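Local coordinates for GTPase-activating protein skywalker (Drosophila melanogaster, PDB 5HJQ) that stimulates GTP hydrolysis by Rab35 to control synaptic vesicle protein turnover, and binds phosphoinositides through its TBC domain, at residues 115-120 and 290-295; 163-168 and 197-202; 167-172 and 203-208. One frame throughout, in Å; residues are numbered along the deposited sequence.

Contact 1. Residues 115-120 and 290-295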
# COMPACT_ATOMS: atom_id res chain seq x y z
N GLN A 115 -1.33 -0.26 18.66
CA GLN A 115 -0.12 -0.86 19.20
C GLN A 115 0.58 -1.78 18.20
O GLN A 115 1.81 -1.80 18.14
CB GLN A 115 -0.43 -1.64 20.48
CG GLN A 115 -0.69 -0.77 21.70
CD GLN A 115 -0.90 -1.58 22.96
OE1 GLN A 115 0.01 -1.75 23.77
NE2 GLN A 115 -2.12 -2.10 23.13
N LEU A 116 -0.19 -2.54 17.43
CA LEU A 116 0.37 -3.53 16.52
C LEU A 116 1.23 -2.90 15.42
O LEU A 116 2.36 -3.33 15.18
CB LEU A 116 -0.74 -4.37 15.88
CG LEU A 116 -0.32 -5.44 14.87
CD1 LEU A 116 0.76 -6.34 15.44
CD2 LEU A 116 -1.53 -6.26 14.43
N TRP A 117 0.69 -1.88 14.76
CA TRP A 117 1.36 -1.28 13.61
C TRP A 117 2.66 -0.52 13.94
O TRP A 117 3.64 -0.66 13.20
CB TRP A 117 0.41 -0.35 12.87
CG TRP A 117 -0.57 -1.08 12.00
CD1 TRP A 117 -0.75 -2.43 11.93
CD2 TRP A 117 -1.48 -0.50 11.06
NE1 TRP A 117 -1.72 -2.72 11.00
CE2 TRP A 117 -2.19 -1.56 10.46
CE3 TRP A 117 -1.77 0.81 10.68
CZ2 TRP A 117 -3.17 -1.34 9.49
CZ3 TRP A 117 -2.74 1.02 9.71
CH2 TRP A 117 -3.43 -0.05 9.13
N PRO A 118 2.69 0.28 15.03
CA PRO A 118 3.97 0.93 15.32
C PRO A 118 5.10 -0.05 15.61
O PRO A 118 6.27 0.25 15.36
CB PRO A 118 3.66 1.77 16.57
CG PRO A 118 2.22 2.05 16.46
CD PRO A 118 1.61 0.81 15.88
N MET A 119 4.76 -1.23 16.12
CA MET A 119 5.75 -2.26 16.39
C MET A 119 6.24 -2.93 15.11
O MET A 119 7.44 -3.11 14.91
CB MET A 119 5.18 -3.31 17.34
CG MET A 119 6.14 -4.45 17.63
SD MET A 119 5.47 -5.67 18.78
CE MET A 119 4.07 -6.29 17.85
N LEU A 120 5.30 -3.31 14.25
CA LEU A 120 5.64 -3.96 12.98
C LEU A 120 6.57 -3.09 12.14
O LEU A 120 7.58 -3.57 11.62
CB LEU A 120 4.38 -4.28 12.17
CG LEU A 120 3.39 -5.28 12.78
CD1 LEU A 120 2.19 -5.47 11.87
CD2 LEU A 120 4.08 -6.61 13.05
N ILE A 290 -4.67 -5.57 4.37
CA ILE A 290 -3.48 -5.62 3.54
C ILE A 290 -2.30 -4.94 4.23
O ILE A 290 -1.19 -5.45 4.23
CB ILE A 290 -3.72 -4.96 2.16
CG1 ILE A 290 -4.71 -5.78 1.34
CG2 ILE A 290 -2.42 -4.81 1.39
CD1 ILE A 290 -5.03 -5.17 -0.01
N MET A 291 -2.56 -3.77 4.82
CA MET A 291 -1.52 -3.05 5.56
C MET A 291 -0.97 -3.87 6.72
O MET A 291 0.23 -3.79 7.01
CB MET A 291 -2.06 -1.72 6.06
CG MET A 291 -2.22 -0.66 4.97
SD MET A 291 -0.73 -0.39 3.99
CE MET A 291 -1.22 -1.10 2.43
N ASP A 292 -1.83 -4.64 7.38
CA ASP A 292 -1.42 -5.51 8.48
C ASP A 292 -0.25 -6.41 8.09
O ASP A 292 0.74 -6.49 8.81
CB ASP A 292 -2.59 -6.39 8.94
CG ASP A 292 -3.64 -5.61 9.72
OD1 ASP A 292 -3.30 -4.54 10.27
OD2 ASP A 292 -4.79 -6.08 9.79
N CYS A 293 -0.38 -7.08 6.95
CA CYS A 293 0.66 -7.99 6.48
C CYS A 293 1.80 -7.22 5.83
O CYS A 293 2.97 -7.58 5.99
CB CYS A 293 0.07 -9.00 5.49
SG CYS A 293 -1.28 -9.99 6.19
N TYR A 294 1.46 -6.16 5.11
CA TYR A 294 2.43 -5.33 4.40
C TYR A 294 3.49 -4.74 5.32
O TYR A 294 4.68 -4.74 4.99
CB TYR A 294 1.70 -4.21 3.64
CG TYR A 294 2.58 -3.10 3.13
CD1 TYR A 294 3.34 -3.26 1.97
CD2 TYR A 294 2.63 -1.87 3.78
CE1 TYR A 294 4.14 -2.24 1.49
CE2 TYR A 294 3.43 -0.84 3.30
CZ TYR A 294 4.18 -1.04 2.15
OH TYR A 294 4.98 -0.04 1.65
N PHE A 295 3.06 -4.24 6.48
CA PHE A 295 3.98 -3.63 7.44
C PHE A 295 4.92 -4.65 8.07
O PHE A 295 5.85 -4.29 8.79
CB PHE A 295 3.20 -2.91 8.55
CG PHE A 295 2.49 -1.67 8.10
CD1 PHE A 295 3.06 -0.86 7.13
CD2 PHE A 295 1.27 -1.31 8.63
CE1 PHE A 295 2.41 0.29 6.70
CE2 PHE A 295 0.62 -0.16 8.21
CZ PHE A 295 1.19 0.63 7.24

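Contact 2. Residues 163-168 and 197-202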
# COMPACT_ATOMS: atom_id res chain seq x y z
N HIS A 163 -2.69 11.98 -6.31
CA HIS A 163 -2.93 10.88 -5.38
C HIS A 163 -2.48 11.16 -3.94
O HIS A 163 -1.72 10.39 -3.35
CB HIS A 163 -2.24 9.61 -5.88
CG HIS A 163 -2.78 9.12 -7.19
ND1 HIS A 163 -2.26 9.50 -8.40
CD2 HIS A 163 -3.81 8.28 -7.46
CE1 HIS A 163 -2.94 8.92 -9.37
NE2 HIS A 163 -3.88 8.17 -8.83
N CYS A 164 -2.95 12.27 -3.38
CA CYS A 164 -2.81 12.50 -1.95
C CYS A 164 -4.07 12.00 -1.27
O CYS A 164 -4.82 12.77 -0.67
CB CYS A 164 -2.56 13.98 -1.65
SG CYS A 164 -0.99 14.58 -2.32
N LEU A 165 -4.30 10.69 -1.39
CA LEU A 165 -5.52 10.05 -0.94
C LEU A 165 -5.73 10.20 0.57
O LEU A 165 -4.92 9.71 1.36
CB LEU A 165 -5.50 8.57 -1.32
CG LEU A 165 -5.29 8.31 -2.81
CD1 LEU A 165 -4.97 6.84 -3.07
CD2 LEU A 165 -6.52 8.73 -3.60
N PRO A 166 -6.82 10.88 0.96
CA PRO A 166 -7.12 11.20 2.35
C PRO A 166 -7.96 10.14 3.06
O PRO A 166 -7.93 10.07 4.30
CB PRO A 166 -7.90 12.51 2.23
CG PRO A 166 -8.65 12.34 0.94
CD PRO A 166 -7.77 11.50 0.03
N TYR A 167 -8.69 9.33 2.29
CA TYR A 167 -9.62 8.34 2.84
C TYR A 167 -10.60 8.99 3.81
O TYR A 167 -11.32 9.91 3.44
CB TYR A 167 -8.85 7.20 3.50
CG TYR A 167 -7.85 6.54 2.58
CD1 TYR A 167 -8.28 5.77 1.50
CD2 TYR A 167 -6.48 6.68 2.78
CE1 TYR A 167 -7.37 5.17 0.65
CE2 TYR A 167 -5.57 6.08 1.93
CZ TYR A 167 -6.02 5.33 0.87
OH TYR A 167 -5.12 4.72 0.02
N HIS A 168 -10.61 8.53 5.06
CA HIS A 168 -11.60 9.01 6.03
C HIS A 168 -11.06 10.11 6.94
O HIS A 168 -11.72 10.49 7.91
CB HIS A 168 -12.11 7.84 6.88
CG HIS A 168 -12.82 6.79 6.08
ND1 HIS A 168 -12.62 5.44 6.30
CD2 HIS A 168 -13.72 6.88 5.08
CE1 HIS A 168 -13.37 4.75 5.46
NE2 HIS A 168 -14.04 5.60 4.71
N LEU A 197 3.89 7.37 -0.73
CA LEU A 197 4.21 7.79 0.63
C LEU A 197 3.04 8.48 1.34
O LEU A 197 2.75 8.18 2.49
CB LEU A 197 5.44 8.70 0.61
CG LEU A 197 6.21 8.86 1.93
CD1 LEU A 197 7.70 8.98 1.64
CD2 LEU A 197 5.70 10.07 2.71
N TYR A 198 2.37 9.39 0.64
CA TYR A 198 1.24 10.12 1.22
C TYR A 198 0.03 9.22 1.55
O TYR A 198 -0.49 9.30 2.66
CB TYR A 198 0.82 11.27 0.30
CG TYR A 198 -0.07 12.30 0.96
CD1 TYR A 198 -1.42 12.05 1.18
CD2 TYR A 198 0.43 13.53 1.36
CE1 TYR A 198 -2.24 12.98 1.77
CE2 TYR A 198 -0.38 14.47 1.96
CZ TYR A 198 -1.71 14.19 2.16
OH TYR A 198 -2.52 15.13 2.75
N PRO A 199 -0.43 8.38 0.59
CA PRO A 199 -1.57 7.52 0.93
C PRO A 199 -1.33 6.63 2.15
O PRO A 199 -2.26 6.39 2.92
CB PRO A 199 -1.74 6.66 -0.33
CG PRO A 199 -1.25 7.53 -1.43
CD PRO A 199 -0.08 8.27 -0.84
N ILE A 200 -0.10 6.16 2.32
CA ILE A 200 0.24 5.32 3.46
C ILE A 200 0.20 6.13 4.76
O ILE A 200 -0.32 5.67 5.78
CB ILE A 200 1.63 4.68 3.29
CG1 ILE A 200 1.61 3.65 2.16
CG2 ILE A 200 2.08 4.01 4.58
CD1 ILE A 200 2.93 2.93 1.97
N THR A 201 0.75 7.34 4.70
CA THR A 201 0.74 8.26 5.84
C THR A 201 -0.68 8.48 6.34
O THR A 201 -0.93 8.48 7.55
CB THR A 201 1.35 9.62 5.46
OG1 THR A 201 2.71 9.43 5.05
CG2 THR A 201 1.31 10.58 6.65
N SER A 202 -1.61 8.64 5.41
CA SER A 202 -3.02 8.80 5.74
C SER A 202 -3.58 7.57 6.44
O SER A 202 -4.37 7.68 7.37
CB SER A 202 -3.84 9.10 4.49
OG SER A 202 -3.56 10.40 3.99

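Contact 3. Residues 167-172 and 203-208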
# COMPACT_ATOMS: atom_id res chain seq x y z
N TYR A 167 -8.69 9.33 2.29
CA TYR A 167 -9.62 8.34 2.84
C TYR A 167 -10.60 8.99 3.81
O TYR A 167 -11.32 9.91 3.44
CB TYR A 167 -8.85 7.20 3.50
CG TYR A 167 -7.85 6.54 2.58
CD1 TYR A 167 -8.28 5.77 1.50
CD2 TYR A 167 -6.48 6.68 2.78
CE1 TYR A 167 -7.37 5.17 0.65
CE2 TYR A 167 -5.57 6.08 1.93
CZ TYR A 167 -6.02 5.33 0.87
OH TYR A 167 -5.12 4.72 0.02
N HIS A 168 -10.61 8.53 5.06
CA HIS A 168 -11.60 9.01 6.03
C HIS A 168 -11.06 10.11 6.94
O HIS A 168 -11.72 10.49 7.91
CB HIS A 168 -12.11 7.84 6.88
CG HIS A 168 -12.82 6.79 6.08
ND1 HIS A 168 -12.62 5.44 6.30
CD2 HIS A 168 -13.72 6.88 5.08
CE1 HIS A 168 -13.37 4.75 5.46
NE2 HIS A 168 -14.04 5.60 4.71
N LEU A 169 -9.87 10.62 6.63
CA LEU A 169 -9.26 11.67 7.45
C LEU A 169 -10.08 12.96 7.44
O LEU A 169 -10.54 13.40 6.39
CB LEU A 169 -7.84 11.97 6.97
CG LEU A 169 -6.75 10.94 7.24
CD1 LEU A 169 -5.40 11.49 6.79
CD2 LEU A 169 -6.72 10.56 8.71
N THR A 170 -10.25 13.55 8.61
CA THR A 170 -10.88 14.86 8.73
C THR A 170 -9.98 15.92 8.11
O THR A 170 -8.89 15.62 7.64
CB THR A 170 -11.15 15.22 10.20
OG1 THR A 170 -9.91 15.31 10.91
CG2 THR A 170 -12.03 14.16 10.86
N SER A 171 -10.44 17.17 8.12
CA SER A 171 -9.65 18.27 7.59
C SER A 171 -8.36 18.44 8.40
O SER A 171 -7.31 18.77 7.85
CB SER A 171 -10.45 19.57 7.60
OG SER A 171 -10.81 19.94 8.92
N THR A 172 -8.45 18.20 9.70
CA THR A 172 -7.29 18.25 10.58
C THR A 172 -6.37 17.06 10.30
O THR A 172 -5.15 17.18 10.35
CB THR A 172 -7.70 18.25 12.06
OG1 THR A 172 -8.61 19.32 12.30
CG2 THR A 172 -6.48 18.42 12.96
N ILE A 203 -3.17 6.39 5.99
CA ILE A 203 -3.65 5.13 6.56
C ILE A 203 -3.17 4.95 7.99
O ILE A 203 -3.94 4.60 8.88
CB ILE A 203 -3.19 3.92 5.71
CG1 ILE A 203 -3.81 3.98 4.31
CG2 ILE A 203 -3.57 2.62 6.39
CD1 ILE A 203 -3.46 2.80 3.44
N LEU A 204 -1.88 5.21 8.21
CA LEU A 204 -1.29 5.15 9.54
C LEU A 204 -2.05 6.05 10.51
O LEU A 204 -2.33 5.66 11.64
CB LEU A 204 0.18 5.56 9.48
CG LEU A 204 1.10 4.64 8.69
CD1 LEU A 204 2.44 5.32 8.47
CD2 LEU A 204 1.28 3.33 9.44
N LEU A 205 -2.39 7.25 10.04
CA LEU A 205 -3.03 8.26 10.87
C LEU A 205 -4.44 7.88 11.31
O LEU A 205 -5.04 8.57 12.15
CB LEU A 205 -3.07 9.59 10.11
CG LEU A 205 -1.75 10.37 10.08
CD1 LEU A 205 -1.87 11.62 9.22
CD2 LEU A 205 -1.33 10.73 11.51
N HIS A 206 -4.98 6.80 10.77
CA HIS A 206 -6.31 6.35 11.15
C HIS A 206 -6.30 5.55 12.45
O HIS A 206 -7.36 5.24 13.00
CB HIS A 206 -6.93 5.49 10.04
CG HIS A 206 -7.47 6.28 8.89
ND1 HIS A 206 -6.67 6.91 7.97
CD2 HIS A 206 -8.75 6.53 8.51
CE1 HIS A 206 -7.42 7.53 7.07
NE2 HIS A 206 -8.69 7.31 7.38
N PHE A 207 -5.12 5.23 12.96
CA PHE A 207 -5.02 4.32 14.10
C PHE A 207 -3.99 4.75 15.15
O PHE A 207 -3.95 4.19 16.24
CB PHE A 207 -4.68 2.91 13.62
CG PHE A 207 -5.66 2.37 12.62
CD1 PHE A 207 -6.88 1.87 13.03
CD2 PHE A 207 -5.36 2.37 11.27
CE1 PHE A 207 -7.79 1.38 12.11
CE2 PHE A 207 -6.26 1.88 10.34
CZ PHE A 207 -7.47 1.38 10.76
N MET A 208 -3.16 5.74 14.82
CA MET A 208 -2.15 6.20 15.76
C MET A 208 -1.98 7.72 15.72
O MET A 208 -2.68 8.41 14.98
CB MET A 208 -0.80 5.52 15.48
CG MET A 208 -0.16 5.96 14.17
SD MET A 208 1.27 4.95 13.74
CE MET A 208 0.47 3.39 13.37

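Contact 1. Residues 115-120 and 290-295
Trp117 and Phe295 meet in a T-shaped stack between two helices of the all-helical TBC domain, 113-122 and 284-297. The short helical segments run in roughly the same direction, their axes 30° apart and 9.7 Å at closest approach. Phe295 turns its edge to one face of the indole: the six-membered ring of Trp117 and the ring of Phe295 have centroids 4.9 Å apart and planes at 77°, and Phe295 CE2 stands 3.6 Å from Trp117 CD2. Phe207 meets the same indole edge-to-face from outside this helix pair.

At its pyrrole edge Trp117 uses the one polar atom of its side chain. NE1 donates to OD1 of Asp292, with the acceptor close to the ring plane and an N-H...O angle of 146°; the modelled 2.5 Å is unusually short and its exact value doubtful. Bond and stack together help orient the indole. The other oxygen, OD2, forms salt bridges with Arg113 and Arg289, so the buried carboxylate is probably stabilised as an anion. Arg102, a phosphoinositide-binding residue, has its side chain about 8 Å from that of Asp292. Beside the stack, CB of Leu120 lies 4.0 Å from CB of Phe295, and Leu120 CD1 rests 3.5 Å from the carbonyl O of Asp292.

Contact 2. Residues 163-168 and 197-202
The irregular run of Cys164 to Tyr167 lies against the first turns of helix 197-204, a loop-on-helix packing within the TBC domain. CA atoms come nearest in three pairs, Cys164 with Tyr198, Leu165 with Pro199 at 5.0 Å, and Pro166 with Ser202, so the loop advances in the same sense as the helix. One hydrogen bond joins the two: the hydroxyl OG of Ser202 donates to the carbonyl O of Leu165 over 3.0 Å, from a position tilted 25° out of the carbonyl plane.

At the beginning of the helix, Cys164 lies over a face of the Tyr198 ring. Its CB makes a CH-pi contact, 3.7 Å from the ring centroid, and its SG adds a sulfur-aromatic contact only 12° off the ring normal. With CG anti to the backbone N (chi1 -165°), the Tyr198 ring reaches toward the loop, while its OH is hydrogen-bonded to Asp178 on helix 171-187. Pro199 packs against the loop, its CG 3.5 Å from the carbonyl O of His163 and in apolar contact with Leu165 CD1.

Farther along, Tyr167 brings the edge of its ring to the helix and gives its polar end to another part of the fold, where its OH is hydrogen-bonded to the carbonyl of Leu279. The carbonyl O of Pro199 lies near the plane of the Tyr167 ring, 3.5 Å from CE2.

Contact 3. Residues 167-172 and 203-208
His206 points its imidazole into the bend formed by Tyr167, His168 and Leu169, and the three meet it from different directions. Leu169 lies over one face: its CD2 is 3.9 Å from the ring centroid, a CH-pi contact, while its CG comes within 3.5 Å of His206 CE1. At the ring edge, the backbone N of His168 donates to NE2 across 3.2 Å. This donor is only 5° out of the imidazole plane, but the bond is long and far from straight, with an N-H...N angle of 136°. CB of Tyr167 approaches CE1 obliquely at 3.9 Å.

The reach of His206 comes from its first torsion (chi1 -78°), which sets CG beside its own backbone N and carries the ring across to the loop. Three residues earlier, CG1 of Ile203 packs obliquely against the Tyr167 ring, 3.6 Å from CE2. CD2 of Leu169 also reaches CB of Leu205, 4.0 Å away.

The contact joins the loop leading into helix 171-187, where Thr170 is the N-cap and its OG1 caps the N of Gly173, to the last part of helix 197-204 and the turn that follows. Phe284 meets the rings of both His168 and His206.

Both imidazole nitrogens of His206 are engaged, with ND1 hydrogen-bonded to the carbonyl O of Ser202 and NE2 accepting from His168. Such a pairing is consistent with the proton on ND1 and a neutral ring, its rotation probably restrained by partners at both nitrogens.

Overall arrangement
From the N terminus, helix 113-122 supplies the first half of contact 1, and its partner on helix 284-297 arrives only after an excursion of 169 residues, just over half of them helical. Contacts 2 and 3 are nested inside that loop. Both start in the stretch before helix 171-187, sharing Tyr167 and His168, and close shorter loops around this helix when the chain returns through helix 197-204: contact 2 on its opening turns, contact 3 at its far end and the turn beyond. Helix 197-204 and the turn after it link the levels, since Ile200 packs on Tyr294 and Leu204 on Phe295, while Met208 reaches Trp117 and Pro118. Contacts 2 and 3 lie away from the phosphoinositide pocket.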